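Local coordinates for beta-porphyranase A (Bacteroides plebeius, PDB 4AW7), which hydrolyses the beta-1,4 linkages between galactose and 6-sulfated L-galactose in porphyran, a polysaccharide of red seaweed, at residues 247-252 with 546-551. Numbering follows the deposited sequence.
Sequences SEAVLD and IFFGMI
Ala-249 of segment 247-252 of helix 245-262 and Met-550 of segment 546-551 mark the close crossing of the two segments, whose axes run at 83° and come within 5.8 Å. Ala-249 points its methyl into the strand. Its CB lies 3.6 Å from Met-550 N and packs on the Gly-549 backbone. The same methyl makes a CH-pi contact over one face of the Phe-548 ring, 3.9 Å from CB to the ring centroid. Phe-548 has CG anti to its own N (chi1 -176°), which turns one ring face to the Ala-249 methyl. Val-250 CG2 touches Phe-548 CE2 at 3.9 Å. The Met-550 chain folds back at its second and third torsions, which brings Met-550 CE to 3.9 Å from Glu-248 CB. Met-550 CG lies 3.6 Å from Asp-252 OD2. Both carboxylates form salt bridges outside the segments, with Arg-307 and Arg-508. Arg-508 belongs to the neighbouring strand 503-514, linking helix and sheet by charge. Helix 245-262 follows strand 225-233 of the (beta/alpha)-barrel; strand 546-555 is an outermost strand of a sheet in the C-terminal beta domain. The contact joins these domains through a buried apolar centre, and the arginines probably offset the charge of the buried acids.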
loop_
_atom_site.group_PDB
_atom_site.type_symbol
_atom_site.label_atom_id
_atom_site.label_comp_id
_atom_site.label_asym_id
_atom_site.label_seq_id
_atom_site.Cartn_x
_atom_site.Cartn_y
_atom_site.Cartn_z
ATOM N N SER A 247 -1.880 9.428 -0.615
ATOM C CA SER A 247 -2.017 8.025 -0.246
ATOM C C SER A 247 -1.935 7.861 1.260
ATOM O O SER A 247 -2.574 6.970 1.821
ATOM C CB SER A 247 -0.964 7.156 -0.958
ATOM O OG SER A 247 0.365 7.489 -0.637
ATOM N N GLU A 248 -1.085 8.659 1.919
ATOM C CA GLU A 248 -1.005 8.592 3.364
ATOM C C GLU A 248 -2.348 8.891 4.037
ATOM O O GLU A 248 -2.757 8.222 4.963
ATOM C CB GLU A 248 0.105 9.515 3.897
ATOM C CG GLU A 248 1.534 9.188 3.405
ATOM C CD GLU A 248 2.260 8.034 4.070
ATOM O OE1 GLU A 248 1.711 7.389 4.985
ATOM O OE2 GLU A 248 3.424 7.818 3.632
ATOM N N ALA A 249 -3.034 9.935 3.554
ATOM C CA ALA A 249 -4.374 10.289 4.048
ATOM C C ALA A 249 -5.406 9.231 3.703
ATOM O O ALA A 249 -6.302 8.960 4.496
ATOM C CB ALA A 249 -4.842 11.644 3.518
ATOM N N VAL A 250 -5.341 8.680 2.495
ATOM C CA VAL A 250 -6.278 7.651 2.060
ATOM C C VAL A 250 -6.247 6.454 3.025
ATOM O O VAL A 250 -7.297 5.968 3.476
ATOM C CB VAL A 250 -5.956 7.216 0.611
ATOM C CG1 VAL A 250 -6.621 5.878 0.276
ATOM C CG2 VAL A 250 -6.400 8.319 -0.372
ATOM N N LEU A 251 -5.032 5.988 3.320
ATOM C CA LEU A 251 -4.899 4.831 4.189
ATOM C C LEU A 251 -5.128 5.163 5.652
ATOM O O LEU A 251 -5.755 4.387 6.375
ATOM C CB LEU A 251 -3.536 4.144 3.965
ATOM C CG LEU A 251 -3.266 3.653 2.540
ATOM C CD1 LEU A 251 -1.892 3.013 2.508
ATOM C CD2 LEU A 251 -4.338 2.716 2.015
ATOM N N ASP A 252 -4.691 6.344 6.083
ATOM C CA ASP A 252 -4.994 6.774 7.438
ATOM C C ASP A 252 -6.496 6.844 7.698
ATOM O O ASP A 252 -6.928 6.537 8.804
ATOM C CB ASP A 252 -4.379 8.143 7.747
ATOM C CG ASP A 252 -2.920 8.103 8.138
ATOM O OD1 ASP A 252 -2.238 7.073 7.922
ATOM O OD2 ASP A 252 -2.427 9.120 8.714
ATOM N N ILE A 546 -9.406 19.733 -4.909
ATOM C CA ILE A 546 -9.450 19.456 -3.484
ATOM C C ILE A 546 -8.115 18.901 -3.080
ATOM O O ILE A 546 -7.647 17.909 -3.648
ATOM C CB ILE A 546 -10.559 18.442 -3.094
ATOM C CG1 ILE A 546 -11.920 18.856 -3.690
ATOM C CG2 ILE A 546 -10.569 18.269 -1.575
ATOM C CD1 ILE A 546 -12.914 17.693 -3.795
ATOM N N PHE A 547 -7.506 19.523 -2.082
ATOM C CA PHE A 547 -6.340 18.952 -1.432
ATOM C C PHE A 547 -6.825 17.890 -0.471
ATOM O O PHE A 547 -7.666 18.138 0.369
ATOM C CB PHE A 547 -5.579 19.986 -0.614
ATOM C CG PHE A 547 -4.384 19.424 0.145
ATOM C CD1 PHE A 547 -3.193 19.271 -0.480
ATOM C CD2 PHE A 547 -4.517 18.986 1.453
ATOM C CE1 PHE A 547 -2.094 18.735 0.192
ATOM C CE2 PHE A 547 -3.406 18.460 2.141
ATOM C CZ PHE A 547 -2.225 18.343 1.494
ATOM N N PHE A 548 -6.320 16.666 -0.615
ATOM C CA PHE A 548 -6.560 15.612 0.367
ATOM C C PHE A 548 -5.233 14.974 0.687
ATOM O O PHE A 548 -4.631 14.333 -0.170
ATOM C CB PHE A 548 -7.578 14.582 -0.108
ATOM C CG PHE A 548 -7.904 13.553 0.941
ATOM C CD1 PHE A 548 -8.350 13.929 2.198
ATOM C CD2 PHE A 548 -7.786 12.198 0.676
ATOM C CE1 PHE A 548 -8.626 13.019 3.161
ATOM C CE2 PHE A 548 -8.114 11.238 1.650
ATOM C CZ PHE A 548 -8.541 11.656 2.889
ATOM N N GLY A 549 -4.737 15.236 1.897
ATOM C CA GLY A 549 -3.390 14.812 2.233
ATOM C C GLY A 549 -3.162 14.810 3.729
ATOM O O GLY A 549 -3.812 15.556 4.464
ATOM N N MET A 550 -2.198 13.988 4.146
ATOM C CA MET A 550 -1.719 13.912 5.488
ATOM C C MET A 550 -0.455 14.760 5.608
ATOM O O MET A 550 0.497 14.579 4.843
ATOM C CB MET A 550 -1.424 12.443 5.809
ATOM C CG MET A 550 -1.026 12.161 7.280
ATOM S SD MET A 550 0.646 12.675 7.792
ATOM C CE MET A 550 1.664 11.615 6.743
ATOM N N ILE A 551 -0.488 15.725 6.525
ATOM C CA ILE A 551 0.632 16.606 6.825
ATOM C C ILE A 551 1.153 16.203 8.189
ATOM O O ILE A 551 0.407 16.234 9.175
ATOM C CB ILE A 551 0.202 18.091 6.782
ATOM C CG1 ILE A 551 -0.341 18.466 5.403
ATOM C CG2 ILE A 551 1.384 19.005 7.158
ATOM C CD1 ILE A 551 -1.040 19.818 5.332
#